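Local coordinates for amino Transferase (PDB 3ELE), which binds pyridoxal-5'-phosphate and, as a class I and II aminotransferase, probably transfers amino groups between amino acids and 2-oxo acids, at residues A[3-6]-A[7-10]; A[50-53]-A[54-58]; A[180-183]-A[184-187]; A[265-268]-A[269-273]. All coordinates share one frame; numbering follows the deposited sequence.

Contact 1: residues A[3-6]-A[7-10]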
ATOM      1  N   VAL A   3     -24.417  -7.634   0.114  1.00 41.83           N
ATOM      2  CA  VAL A   3     -23.424  -8.719  -0.078  1.00 39.23           C
ATOM      3  C   VAL A   3     -22.030  -8.318   0.444  1.00 37.99           C
ATOM      4  O   VAL A   3     -21.315  -9.144   0.965  1.00 38.66           O
ATOM      5  CB  VAL A   3     -23.378  -9.156  -1.578  1.00 38.70           C
ATOM      6  CG1 VAL A   3     -22.287 -10.193  -1.863  1.00 38.53           C
ATOM      7  CG2 VAL A   3     -24.743  -9.686  -2.003  1.00 35.87           C
ATOM      8  N   VAL A   4     -21.667  -7.048   0.305  1.00 36.20           N
ATOM      9  CA  VAL A   4     -20.369  -6.520   0.751  1.00 35.50           C
ATOM     10  C   VAL A   4     -20.384  -6.110   2.223  1.00 35.48           C
ATOM     11  O   VAL A   4     -21.439  -6.039   2.849  1.00 34.98           O
ATOM     12  CB  VAL A   4     -19.944  -5.288  -0.083  1.00 35.83           C
ATOM     13  CG1 VAL A   4     -19.710  -5.684  -1.554  1.00 37.56           C
ATOM     14  CG2 VAL A   4     -20.980  -4.121   0.034  1.00 30.16           C
ATOM     15  N   ASN A   5     -19.195  -5.845   2.759  1.00 34.86           N
ATOM     16  CA  ASN A   5     -19.033  -5.346   4.120  1.00 35.31           C
ATOM     17  C   ASN A   5     -19.609  -3.922   4.172  1.00 35.65           C
ATOM     18  O   ASN A   5     -19.150  -3.072   3.417  1.00 33.28           O
ATOM     19  CB  ASN A   5     -17.544  -5.325   4.488  1.00 34.90           C
ATOM     20  CG  ASN A   5     -17.286  -4.756   5.866  1.00 33.96           C
ATOM     21  OD1 ASN A   5     -17.324  -3.553   6.041  1.00 29.79           O
ATOM     22  ND2 ASN A   5     -16.990  -5.615   6.839  1.00 34.43           N
ATOM     23  N   GLU A   6     -20.584  -3.671   5.054  1.00 36.13           N
ATOM     24  CA  GLU A   6     -21.222  -2.331   5.148  1.00 37.82           C
ATOM     25  C   GLU A   6     -20.291  -1.164   5.483  1.00 35.83           C
ATOM     26  O   GLU A   6     -20.456  -0.076   4.927  1.00 36.05           O
ATOM     27  CB  GLU A   6     -22.390  -2.305   6.133  1.00 37.62           C
ATOM     28  CG  GLU A   6     -23.525  -3.228   5.755  1.00 44.32           C
ATOM     29  CD  GLU A   6     -24.855  -2.922   6.466  1.00 43.41           C
ATOM     30  OE1 GLU A   6     -25.026  -1.795   7.010  1.00 53.95           O
ATOM     31  OE2 GLU A   6     -25.740  -3.817   6.439  1.00 52.21           O
ATOM     32  N   SER A   7     -19.330  -1.372   6.381  1.00 35.14           N
ATOM     33  CA  SER A   7     -18.353  -0.314   6.724  1.00 34.37           C
ATOM     34  C   SER A   7     -17.489   0.068   5.543  1.00 33.27           C
ATOM     35  O   SER A   7     -17.159   1.252   5.372  1.00 30.64           O
ATOM     36  CB  SER A   7     -17.432  -0.736   7.865  1.00 35.99           C
ATOM     37  OG  SER A   7     -18.224  -1.082   8.969  1.00 40.62           O
HETATM   38  N   MSE A   8     -17.106  -0.933   4.745  1.00 32.70           N
HETATM   39  CA  MSE A   8     -16.307  -0.693   3.547  1.00 32.46           C
HETATM   40  C   MSE A   8     -17.162   0.036   2.523  1.00 31.81           C
HETATM   41  O   MSE A   8     -16.720   1.026   1.979  1.00 31.95           O
HETATM   42  CB  MSE A   8     -15.720  -1.978   2.982  1.00 33.30           C
HETATM   43  CG  MSE A   8     -14.731  -2.680   3.915  1.00 31.68           C
HETATM   44 SE   MSE A   8     -13.257  -1.647   4.515  0.75 31.32          SE
HETATM   45  CE  MSE A   8     -13.980  -0.782   6.106  1.00 33.95           C
ATOM     46  N   TYR A   9     -18.393  -0.420   2.310  1.00 32.25           N
ATOM     47  CA  TYR A   9     -19.331   0.287   1.434  1.00 32.42           C
ATOM     48  C   TYR A   9     -19.472   1.770   1.856  1.00 33.21           C
ATOM     49  O   TYR A   9     -19.385   2.672   1.022  1.00 33.18           O
ATOM     50  CB  TYR A   9     -20.722  -0.375   1.421  1.00 32.93           C
ATOM     51  CG  TYR A   9     -21.732   0.493   0.682  1.00 35.21           C
ATOM     52  CD1 TYR A   9     -21.809   0.471  -0.712  1.00 32.78           C
ATOM     53  CD2 TYR A   9     -22.555   1.395   1.382  1.00 35.97           C
ATOM     54  CE1 TYR A   9     -22.704   1.282  -1.390  1.00 31.63           C
ATOM     55  CE2 TYR A   9     -23.442   2.227   0.711  1.00 32.69           C
ATOM     56  CZ  TYR A   9     -23.510   2.171  -0.675  1.00 34.58           C
ATOM     57  OH  TYR A   9     -24.385   2.999  -1.332  1.00 35.06           O
ATOM     58  N   GLN A  10     -19.699   2.008   3.143  1.00 34.09           N
ATOM     59  CA  GLN A  10     -19.833   3.383   3.652  1.00 35.60           C
ATOM     60  C   GLN A  10     -18.576   4.220   3.483  1.00 35.85           C
ATOM     61  O   GLN A  10     -18.643   5.357   3.041  1.00 35.80           O
ATOM     62  CB  GLN A  10     -20.346   3.403   5.103  1.00 37.02           C
ATOM     63  CG  GLN A  10     -21.869   3.207   5.167  1.00 43.68           C
ATOM     64  CD  GLN A  10     -22.647   4.323   4.416  1.00 49.63           C
ATOM     65  OE1 GLN A  10     -22.240   5.491   4.408  1.00 59.79           O
ATOM     66  NE2 GLN A  10     -23.730   3.948   3.760  1.00 52.33           N
TER
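Asn5 turns its side-chain amide onto the first turn of helix 6-13, where Met8 N donates to Asn5 OD1 over 2.9 Å, in the plane of that carbonyl and on a lone pair. The amide swings back over the start of the helix because CG stands anti to the backbone N (chi1 177°). Its carbon then rests obliquely on the side chain of Met8, a selenomethionine here, with Asn5 CG 3.8 Å from Met8 CG. This is the tight side, and the second subunit closes it: Asn5 ND2 donates to Thr120 O of that subunit, so both ends of the amide are engaged and its flip is fixed, while Met8 packs on Ala282 of the same neighbour. Asn5 is thus the N-cap of the helix, and Val4 and Tyr9, the residues before the cap and four after it, meet as a hydrophobic staple, Val4 CG2 lying 4.0 Å from Tyr9 CB. A leucine in place of Asn5 would probably leave Met8 N without its capping acceptor and Thr120 O of the second subunit without this donor. Inside the turn the backbone is regular: Tyr9 N reaches Asn5 O at 3.0 Å and Gln10 N reaches Glu6 O at 2.8 Å. The other side is loose. Glu6 and Gln10 run out to solvent, their carboxylate and amide ends making no contact across the turn, and of Gln10 only CB and CG lie near Glu6 O. The Tyr9 ring also leads away from the cap, and its edge faces Glu6 O.

Contact 2: residues A[50-53]-A[54-58]; sequences PQIV and NDTIK
Gln51 and Asp55, like Val53 and Ile57, are joined by helical backbone bonds four residues apart, Asp55 N to Gln51 O at 3.0 Å and Ile57 N to Val53 O at 2.9 Å, whereas a water links Pro50 O to Asn54 N at the mouth of the helix. The Gln51 side chain bends at chi2 and crosses that of Asp55 at about a right angle. Gln51 NE2 donates nearly straight to Asp55 OD1 (3.1 Å), which it meets from above the carboxylate plane. A long salt bridge runs from Lys58 NZ to the same Asp55 OD1, 3.7 Å away. A second water accepts from both Gln51 NE2 and Asn54 ND2, while Asn54 OD1 is taken by His70 of the second subunit. On the next residue, Ile52 O is gripped twice, by Thr56 N and Thr56 OG1 from opposite faces of its plane. The hydroxyl gets there because OG1 stands anti to the carbonyl carbon (chi1 -58°), Thr56 OG1 lying 2.6 Å from Ile52 O, and it brushes Ile52 CD1 alongside. On the buried face Val53 and Ile57 lie side by side, Val53 CG1 4.0 Å from Ile57 CD1. Val53 leans on the loop residues Leu250 and Leu252; Thr56 and Ile57 face helix 290-296 through Met295, Leu291 and Phe292, and Ile57 also packs against Ile57 of the second subunit, so helix 51-63 is set between the body of its own chain and the dimer partner.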
ATOM      1  N   PRO A  50      12.551  19.277  -5.622  1.00 33.17           N
ATOM      2  CA  PRO A  50      13.875  19.811  -5.972  1.00 34.60           C
ATOM      3  C   PRO A  50      14.428  19.017  -7.163  1.00 35.75           C
ATOM      4  O   PRO A  50      14.120  17.820  -7.306  1.00 37.09           O
ATOM      5  CB  PRO A  50      14.709  19.535  -4.707  1.00 34.63           C
ATOM      6  CG  PRO A  50      14.027  18.414  -4.080  1.00 29.75           C
ATOM      7  CD  PRO A  50      12.585  18.650  -4.291  1.00 32.13           C
ATOM      8  N   GLN A  51      15.253  19.658  -7.980  1.00 35.97           N
ATOM      9  CA  GLN A  51      15.749  19.032  -9.209  1.00 37.50           C
ATOM     10  C   GLN A  51      16.494  17.697  -9.014  1.00 37.42           C
ATOM     11  O   GLN A  51      16.472  16.867  -9.912  1.00 38.49           O
ATOM     12  CB  GLN A  51      16.556  20.035 -10.060  1.00 37.56           C
ATOM     13  CG  GLN A  51      16.743  19.615 -11.531  1.00 42.90           C
ATOM     14  CD  GLN A  51      15.417  19.323 -12.259  1.00 46.30           C
ATOM     15  OE1 GLN A  51      14.490  20.136 -12.250  1.00 49.63           O
ATOM     16  NE2 GLN A  51      15.333  18.152 -12.875  1.00 48.52           N
ATOM     17  N   ILE A  52      17.092  17.477  -7.837  1.00 36.72           N
ATOM     18  CA  ILE A  52      17.773  16.209  -7.500  1.00 35.26           C
ATOM     19  C   ILE A  52      16.857  14.956  -7.643  1.00 35.68           C
ATOM     20  O   ILE A  52      17.348  13.904  -8.002  1.00 34.58           O
ATOM     21  CB  ILE A  52      18.457  16.288  -6.090  1.00 35.34           C
ATOM     22  CG1 ILE A  52      19.381  15.085  -5.800  1.00 35.00           C
ATOM     23  CG2 ILE A  52      17.403  16.436  -4.978  1.00 33.96           C
ATOM     24  CD1 ILE A  52      20.458  14.844  -6.805  1.00 35.88           C
ATOM     25  N   VAL A  53      15.544  15.105  -7.412  1.00 36.03           N
ATOM     26  CA  VAL A  53      14.555  14.021  -7.570  1.00 35.23           C
ATOM     27  C   VAL A  53      14.513  13.516  -9.022  1.00 35.55           C
ATOM     28  O   VAL A  53      14.869  12.365  -9.274  1.00 35.62           O
ATOM     29  CB  VAL A  53      13.130  14.452  -7.075  1.00 35.79           C
ATOM     30  CG1 VAL A  53      12.050  13.387  -7.420  1.00 35.40           C
ATOM     31  CG2 VAL A  53      13.158  14.726  -5.568  1.00 30.13           C
ATOM     32  N   ASN A  54      14.108  14.385  -9.952  1.00 35.66           N
ATOM     33  CA  ASN A  54      14.012  14.044 -11.384  1.00 36.23           C
ATOM     34  C   ASN A  54      15.361  13.654 -12.001  1.00 36.94           C
ATOM     35  O   ASN A  54      15.422  12.700 -12.781  1.00 36.94           O
ATOM     36  CB  ASN A  54      13.321  15.169 -12.185  1.00 35.85           C
ATOM     37  CG  ASN A  54      11.791  15.215 -11.981  1.00 38.92           C
ATOM     38  OD1 ASN A  54      11.171  14.340 -11.347  1.00 36.93           O
ATOM     39  ND2 ASN A  54      11.181  16.249 -12.535  1.00 37.54           N
ATOM     40  N   ASP A  55      16.426  14.383 -11.635  1.00 37.16           N
ATOM     41  CA  ASP A  55      17.799  14.046 -12.036  1.00 37.65           C
ATOM     42  C   ASP A  55      18.198  12.635 -11.578  1.00 36.91           C
ATOM     43  O   ASP A  55      18.731  11.862 -12.373  1.00 37.48           O
ATOM     44  CB  ASP A  55      18.824  15.059 -11.485  1.00 38.67           C
ATOM     45  CG  ASP A  55      18.769  16.406 -12.173  1.00 39.73           C
ATOM     46  OD1 ASP A  55      18.031  16.591 -13.177  1.00 41.91           O
ATOM     47  OD2 ASP A  55      19.498  17.301 -11.690  1.00 40.77           O
ATOM     48  N   THR A  56      17.909  12.296 -10.322  1.00 36.59           N
ATOM     49  CA  THR A  56      18.232  10.956  -9.788  1.00 36.07           C
ATOM     50  C   THR A  56      17.397   9.862 -10.455  1.00 36.70           C
ATOM     51  O   THR A  56      17.945   8.811 -10.785  1.00 38.45           O
ATOM     52  CB  THR A  56      18.065  10.841  -8.253  1.00 36.02           C
ATOM     53  OG1 THR A  56      18.895  11.804  -7.587  1.00 32.68           O
ATOM     54  CG2 THR A  56      18.470   9.436  -7.779  1.00 34.75           C
ATOM     55  N   ILE A  57      16.090  10.090 -10.628  1.00 36.27           N
ATOM     56  CA  ILE A  57      15.205   9.128 -11.322  1.00 35.44           C
ATOM     57  C   ILE A  57      15.759   8.822 -12.728  1.00 37.20           C
ATOM     58  O   ILE A  57      15.833   7.651 -13.131  1.00 36.41           O
ATOM     59  CB  ILE A  57      13.742   9.625 -11.422  1.00 34.54           C
ATOM     60  CG1 ILE A  57      13.064   9.652 -10.055  1.00 32.44           C
ATOM     61  CG2 ILE A  57      12.905   8.711 -12.328  1.00 39.04           C
ATOM     62  CD1 ILE A  57      11.738  10.385 -10.059  1.00 31.59           C
ATOM     63  N   LYS A  58      16.140   9.875 -13.456  1.00 39.96           N
ATOM     64  CA  LYS A  58      16.762   9.733 -14.782  1.00 42.37           C
ATOM     65  C   LYS A  58      18.033   8.867 -14.746  1.00 41.95           C
ATOM     66  O   LYS A  58      18.207   7.999 -15.602  1.00 41.52           O
ATOM     67  CB  LYS A  58      17.057  11.107 -15.416  1.00 43.70           C
ATOM     68  CG  LYS A  58      15.818  11.762 -16.032  1.00 47.26           C
ATOM     69  CD  LYS A  58      16.078  13.158 -16.657  1.00 47.24           C
ATOM     70  CE  LYS A  58      16.138  14.280 -15.596  1.00 51.49           C
ATOM     71  NZ  LYS A  58      16.135  15.658 -16.182  1.00 46.63           N
TER
HETATM   72  O   HOH W   1      12.907  17.044  -9.573  1.00 34.05           O
HETATM   73  O   HOH W   2      12.732  17.618 -14.686  1.00 48.34           O

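Contact 3: residues A[180-183]-A[184-187]; sequences SPNN and PSGT. With PLP (pyridoxal-5'-phosphate), chain E.
Asn182 points its amide across the turn at Ser185, and its OD1 takes two bonds there. Ser185 N comes in 3.1 Å from Asn182 OD1, only slightly tilted from the carbonyl plane, while Ser185 OG, 2.9 Å from Asn182 OD1, sits well above it. Ser185 OG in turn accepts from Thr187 N at 3.1 Å, forming an ST turn. Thr187 crosses Asn182 obliquely, its CG2 3.5 Å from Asn182 CB. Backbone bonds shut the loop: Gly186 N to Asn182 O at 2.8 Å and Asn182 N to Thr187 O at 3.0 Å. A valine in place of Asn182 would probably leave Ser185 N and Ser185 OG without their acceptor and let the turn relax. Asn183 goes the other way: with CG anti to the backbone N (chi1 173°), its ND2 donates to PLP O3 over 2.8 Å, while its OD1 accepts from Arg372 and thereby fixes the flip of the amide. Cis peptides precede both Pro181 and Pro184, giving the chain its sharp bends. The Asn-Pro-Ser-Gly run after strand 173-178 resembles the Asn-Pro-Thr/Ser-Gly cofactor loop of class I and II aminotransferases, whose asparagine binds the 3-hydroxyl of pyridoxal phosphate.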
ATOM      1  N   SER A 180       2.955  17.509  14.413  1.00 34.38           N
ATOM      2  CA  SER A 180       3.667  18.777  14.541  1.00 33.75           C
ATOM      3  C   SER A 180       4.871  18.828  13.568  1.00 34.79           C
ATOM      4  O   SER A 180       5.772  17.980  13.675  1.00 34.59           O
ATOM      5  CB  SER A 180       4.123  18.958  15.981  1.00 34.68           C
ATOM      6  OG  SER A 180       4.760  20.204  16.157  1.00 32.05           O
ATOM      7  N   PRO A 181       4.886  19.791  12.605  1.00 34.60           N
ATOM      8  CA  PRO A 181       3.872  20.808  12.302  1.00 34.81           C
ATOM      9  C   PRO A 181       2.494  20.237  11.918  1.00 35.40           C
ATOM     10  O   PRO A 181       2.409  19.187  11.251  1.00 36.50           O
ATOM     11  CB  PRO A 181       4.511  21.609  11.192  1.00 35.12           C
ATOM     12  CG  PRO A 181       5.965  21.403  11.396  1.00 33.69           C
ATOM     13  CD  PRO A 181       6.062  19.986  11.739  1.00 34.21           C
ATOM     14  N   ASN A 182       1.452  20.955  12.348  1.00 34.44           N
ATOM     15  CA  ASN A 182       0.060  20.475  12.349  1.00 33.51           C
ATOM     16  C   ASN A 182      -0.872  20.817  11.180  1.00 33.65           C
ATOM     17  O   ASN A 182      -0.933  21.958  10.718  1.00 32.96           O
ATOM     18  CB  ASN A 182      -0.607  21.013  13.630  1.00 33.98           C
ATOM     19  CG  ASN A 182      -1.984  20.362  13.951  1.00 33.64           C
ATOM     20  OD1 ASN A 182      -3.029  20.989  13.781  1.00 33.04           O
ATOM     21  ND2 ASN A 182      -1.967  19.144  14.450  1.00 33.00           N
ATOM     22  N   ASN A 183      -1.609  19.795  10.739  1.00 33.68           N
ATOM     23  CA  ASN A 183      -2.745  19.945   9.820  1.00 34.11           C
ATOM     24  C   ASN A 183      -3.938  19.692  10.780  1.00 34.04           C
ATOM     25  O   ASN A 183      -4.069  18.565  11.291  1.00 35.02           O
ATOM     26  CB  ASN A 183      -2.718  18.901   8.705  1.00 33.28           C
ATOM     27  CG  ASN A 183      -3.968  18.929   7.831  1.00 37.24           C
ATOM     28  OD1 ASN A 183      -4.705  19.919   7.819  1.00 38.78           O
ATOM     29  ND2 ASN A 183      -4.196  17.851   7.074  1.00 30.91           N
ATOM     30  N   PRO A 184      -4.863  20.660  10.921  1.00 34.22           N
ATOM     31  CA  PRO A 184      -5.075  21.931  10.203  1.00 34.68           C
ATOM     32  C   PRO A 184      -4.573  23.278  10.759  1.00 34.49           C
ATOM     33  O   PRO A 184      -4.649  24.282  10.026  1.00 34.17           O
ATOM     34  CB  PRO A 184      -6.592  21.976  10.175  1.00 33.97           C
ATOM     35  CG  PRO A 184      -6.944  21.579  11.488  1.00 34.85           C
ATOM     36  CD  PRO A 184      -5.919  20.522  11.931  1.00 35.25           C
ATOM     37  N   SER A 185      -4.082  23.312  11.996  1.00 33.29           N
ATOM     38  CA  SER A 185      -3.756  24.585  12.643  1.00 34.19           C
ATOM     39  C   SER A 185      -2.470  25.274  12.241  1.00 33.60           C
ATOM     40  O   SER A 185      -2.338  26.479  12.445  1.00 34.12           O
ATOM     41  CB  SER A 185      -3.731  24.427  14.160  1.00 34.48           C
ATOM     42  OG  SER A 185      -2.580  23.715  14.565  1.00 38.66           O
ATOM     43  N   GLY A 186      -1.512  24.510  11.722  1.00 34.02           N
ATOM     44  CA  GLY A 186      -0.173  25.017  11.449  1.00 33.59           C
ATOM     45  C   GLY A 186       0.667  25.263  12.710  1.00 33.95           C
ATOM     46  O   GLY A 186       1.728  25.881  12.637  1.00 32.77           O
ATOM     47  N   THR A 187       0.212  24.760  13.870  1.00 33.53           N
ATOM     48  CA  THR A 187       0.931  24.909  15.119  1.00 35.47           C
ATOM     49  C   THR A 187       2.170  24.003  15.115  1.00 35.98           C
ATOM     50  O   THR A 187       2.273  23.082  14.298  1.00 36.44           O
ATOM     51  CB  THR A 187       0.049  24.557  16.343  1.00 35.33           C
ATOM     52  OG1 THR A 187       0.673  25.062  17.529  1.00 37.08           O
ATOM     53  CG2 THR A 187      -0.193  23.022  16.457  1.00 38.43           C
TER
HETATM   54  N1  PLP E 500      -0.778  13.285   8.016  1.00 37.68           N
HETATM   55  C2  PLP E 500      -1.244  14.591   7.848  1.00 36.80           C
HETATM   56  C2A PLP E 500      -1.439  15.457   9.051  1.00 37.04           C
HETATM   57  C3  PLP E 500      -1.497  15.096   6.556  1.00 38.88           C
HETATM   58  O3  PLP E 500      -1.938  16.386   6.381  1.00 31.83           O
HETATM   59  C4  PLP E 500      -1.321  14.270   5.421  1.00 45.59           C
HETATM   60  C4A PLP E 500      -2.025  14.720   4.154  1.00 49.92           C
HETATM   61  O4A PLP E 500      -3.202  14.410   3.961  1.00 55.32           O
HETATM   62  C5  PLP E 500      -0.842  12.939   5.620  1.00 44.80           C
HETATM   63  C6  PLP E 500      -0.578  12.456   6.926  1.00 35.02           C
HETATM   64  C5A PLP E 500      -0.647  11.958   4.483  1.00 40.76           C
HETATM   65  O4P PLP E 500       0.636  11.974   3.942  1.00 41.95           O
HETATM   66  P   PLP E 500       0.983  10.867   2.824  1.00 42.04           P
HETATM   67  O1P PLP E 500       2.422  10.456   2.946  1.00 36.27           O
HETATM   68  O2P PLP E 500       0.830  11.482   1.463  1.00 39.54           O
HETATM   69  O3P PLP E 500       0.106   9.663   2.932  1.00 30.73           O

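Contact 4: residues A[265-268]-A[269-273]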
ATOM      1  N   GLU A 265      15.020   2.173  22.056  1.00 32.16           N
ATOM      2  CA  GLU A 265      14.569   2.481  23.422  1.00 30.84           C
ATOM      3  C   GLU A 265      13.101   2.209  23.699  1.00 30.37           C
ATOM      4  O   GLU A 265      12.660   2.429  24.812  1.00 30.78           O
ATOM      5  CB  GLU A 265      14.944   3.919  23.848  1.00 30.77           C
ATOM      6  CG  GLU A 265      16.463   4.173  23.946  1.00 31.48           C
ATOM      7  CD  GLU A 265      17.173   4.191  22.603  1.00 30.19           C
ATOM      8  OE1 GLU A 265      16.549   4.570  21.593  1.00 34.26           O
ATOM      9  OE2 GLU A 265      18.356   3.827  22.547  1.00 32.43           O
ATOM     10  N   VAL A 266      12.333   1.748  22.711  1.00 30.96           N
ATOM     11  CA  VAL A 266      10.964   1.280  22.956  1.00 31.77           C
ATOM     12  C   VAL A 266      11.074   0.056  23.877  1.00 32.67           C
ATOM     13  O   VAL A 266      12.139  -0.588  23.907  1.00 32.04           O
ATOM     14  CB  VAL A 266      10.166   0.936  21.666  1.00 32.26           C
ATOM     15  CG1 VAL A 266       9.902   2.195  20.857  1.00 26.35           C
ATOM     16  CG2 VAL A 266      10.869  -0.130  20.808  1.00 31.20           C
ATOM     17  N   TYR A 267       9.998  -0.235  24.620  1.00 33.12           N
ATOM     18  CA  TYR A 267       9.922  -1.335  25.618  1.00 32.99           C
ATOM     19  C   TYR A 267      10.583  -2.654  25.150  1.00 33.21           C
ATOM     20  O   TYR A 267      11.262  -3.317  25.930  1.00 32.97           O
ATOM     21  CB  TYR A 267       8.438  -1.580  26.063  1.00 32.99           C
ATOM     22  CG  TYR A 267       7.647  -2.353  25.027  1.00 33.44           C
ATOM     23  CD1 TYR A 267       7.308  -1.769  23.779  1.00 34.04           C
ATOM     24  CD2 TYR A 267       7.344  -3.699  25.220  1.00 32.55           C
ATOM     25  CE1 TYR A 267       6.647  -2.508  22.789  1.00 32.54           C
ATOM     26  CE2 TYR A 267       6.680  -4.435  24.234  1.00 31.91           C
ATOM     27  CZ  TYR A 267       6.331  -3.824  23.020  1.00 33.24           C
ATOM     28  OH  TYR A 267       5.668  -4.533  22.043  1.00 34.64           O
ATOM     29  N   ASP A 268      10.383  -3.001  23.872  1.00 33.31           N
ATOM     30  CA  ASP A 268      10.931  -4.217  23.247  1.00 33.87           C
ATOM     31  C   ASP A 268      10.956  -3.976  21.716  1.00 33.99           C
ATOM     32  O   ASP A 268       9.972  -4.231  21.031  1.00 33.80           O
ATOM     33  CB  ASP A 268      10.077  -5.449  23.649  1.00 34.53           C
ATOM     34  CG  ASP A 268      10.718  -6.789  23.273  1.00 34.46           C
ATOM     35  OD1 ASP A 268      11.481  -6.894  22.288  1.00 32.53           O
ATOM     36  OD2 ASP A 268      10.441  -7.770  23.994  1.00 39.65           O
ATOM     37  N   LYS A 269      12.075  -3.448  21.211  1.00 33.08           N
ATOM     38  CA  LYS A 269      12.241  -3.142  19.780  1.00 32.15           C
ATOM     39  C   LYS A 269      12.031  -4.336  18.885  1.00 32.21           C
ATOM     40  O   LYS A 269      11.302  -4.231  17.910  1.00 33.51           O
ATOM     41  CB  LYS A 269      13.605  -2.490  19.497  1.00 32.22           C
ATOM     42  CG  LYS A 269      13.772  -1.945  18.073  1.00 34.01           C
ATOM     43  CD  LYS A 269      14.435  -2.918  17.115  1.00 34.01           C
ATOM     44  CE  LYS A 269      14.415  -2.395  15.719  1.00 35.20           C
ATOM     45  NZ  LYS A 269      14.991  -3.406  14.793  1.00 33.98           N
ATOM     46  N   ALA A 270      12.646  -5.474  19.219  1.00 32.78           N
ATOM     47  CA  ALA A 270      12.500  -6.684  18.409  1.00 31.95           C
ATOM     48  C   ALA A 270      11.016  -7.057  18.247  1.00 31.47           C
ATOM     49  O   ALA A 270      10.550  -7.301  17.124  1.00 30.65           O
ATOM     50  CB  ALA A 270      13.309  -7.832  18.999  1.00 31.68           C
ATOM     51  N   GLU A 271      10.276  -7.020  19.354  1.00 31.06           N
ATOM     52  CA  GLU A 271       8.851  -7.381  19.352  1.00 31.96           C
ATOM     53  C   GLU A 271       7.955  -6.402  18.591  1.00 31.92           C
ATOM     54  O   GLU A 271       7.048  -6.836  17.862  1.00 32.44           O
ATOM     55  CB  GLU A 271       8.323  -7.502  20.778  1.00 31.22           C
ATOM     56  CG  GLU A 271       6.844  -7.850  20.882  1.00 32.76           C
ATOM     57  CD  GLU A 271       6.437  -8.071  22.303  1.00 35.12           C
ATOM     58  OE1 GLU A 271       6.959  -9.022  22.885  1.00 35.44           O
ATOM     59  OE2 GLU A 271       5.606  -7.296  22.820  1.00 39.70           O
ATOM     60  N   LEU A 272       8.158  -5.108  18.837  1.00 32.80           N
ATOM     61  CA  LEU A 272       7.386  -4.047  18.179  1.00 32.63           C
ATOM     62  C   LEU A 272       7.727  -3.955  16.697  1.00 32.62           C
ATOM     63  O   LEU A 272       6.844  -3.728  15.859  1.00 33.27           O
ATOM     64  CB  LEU A 272       7.610  -2.691  18.875  1.00 34.21           C
ATOM     65  CG  LEU A 272       6.807  -1.476  18.346  1.00 33.55           C
ATOM     66  CD1 LEU A 272       5.311  -1.757  18.251  1.00 27.90           C
ATOM     67  CD2 LEU A 272       7.081  -0.232  19.209  1.00 32.57           C
ATOM     68  N   TYR A 273       9.007  -4.102  16.364  1.00 32.88           N
ATOM     69  CA  TYR A 273       9.430  -4.092  14.964  1.00 32.32           C
ATOM     70  C   TYR A 273       8.839  -5.293  14.228  1.00 31.99           C
ATOM     71  O   TYR A 273       8.445  -5.152  13.089  1.00 33.44           O
ATOM     72  CB  TYR A 273      10.941  -4.067  14.845  1.00 33.36           C
ATOM     73  CG  TYR A 273      11.457  -3.765  13.472  1.00 29.20           C
ATOM     74  CD1 TYR A 273      11.684  -2.458  13.070  1.00 34.32           C
ATOM     75  CD2 TYR A 273      11.761  -4.796  12.576  1.00 36.59           C
ATOM     76  CE1 TYR A 273      12.191  -2.165  11.796  1.00 31.16           C
ATOM     77  CE2 TYR A 273      12.282  -4.521  11.297  1.00 34.43           C
ATOM     78  CZ  TYR A 273      12.492  -3.201  10.915  1.00 34.82           C
ATOM     79  OH  TYR A 273      13.005  -2.927   9.665  1.00 32.30           O
TER
HETATM   80  O   HOH W   3      14.438  -2.448  22.843  1.00 29.17           O
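Tyr267 OH donates to Glu271 OE2 over 2.9 Å, the shortest bond between the two segments. The oxygen lies at the edge of the ring, in its plane, and is met on its anti side, 30° out of the carboxylate plane, with ring and carboxylate planes 68° apart. The Glu271 chain is extended, and a weak hydrogen bond joins OE2 to Val3 N of the second subunit. Next to it Asp268, with CG anti to the backbone N (chi1 -169°), swings its carboxylate over the helix start. Asp268 OD1 accepts from Glu271 N at 3.2 Å, the donor lying well above the carboxylate plane. The two carboxylates stack, Asp268 OD2 3.9 Å from Glu271 OE1; this like-charge approach is perhaps eased by the helix N-terminus and by the tyrosine hydroxyl. Leu272 N in turn donates to Asp268 O at 3.0 Å, and Lys269 N gives its hydrogen to a water. Apolar groups fill the inner side. Val266 CG2 presses unusually close on Lys269 CA (3.5 Å), and Val266 CG1 meets Leu272 CD2 at about 4.1 Å, the two side chains crossing at about a right angle. The far end of Lys269 binds Asp100 O. Tyr267 also touches Leu272, CE1 to CB 4.0 Å, and both pack on Val4 of the second subunit. An aspartate N-cap with a hydrophobic staple between Tyr267 and Leu272, the residues before the cap and four after it, is a classic helix start, here opening helix 269-282 after strand 258-261.

Contacts 1 and 4 are the same kind of structure, an N-capped helix start with a hydrophobic staple, and they meet across the dimer: Val4 of one subunit packs on Tyr267 and Leu272 of the other, although within one chain their centres lie about 35 Å apart. The caps differ, a neutral amide at 3-10 and a carboxylate at 265-273. Contact 2, also partly buried at the subunit interface, relies on side-chain bonds and waters along helix 51-63. Contact 3 alone is fully buried, its centre about 8 Å from the centre of the chain; without helix or strand, it binds the cofactor and touches no second subunit.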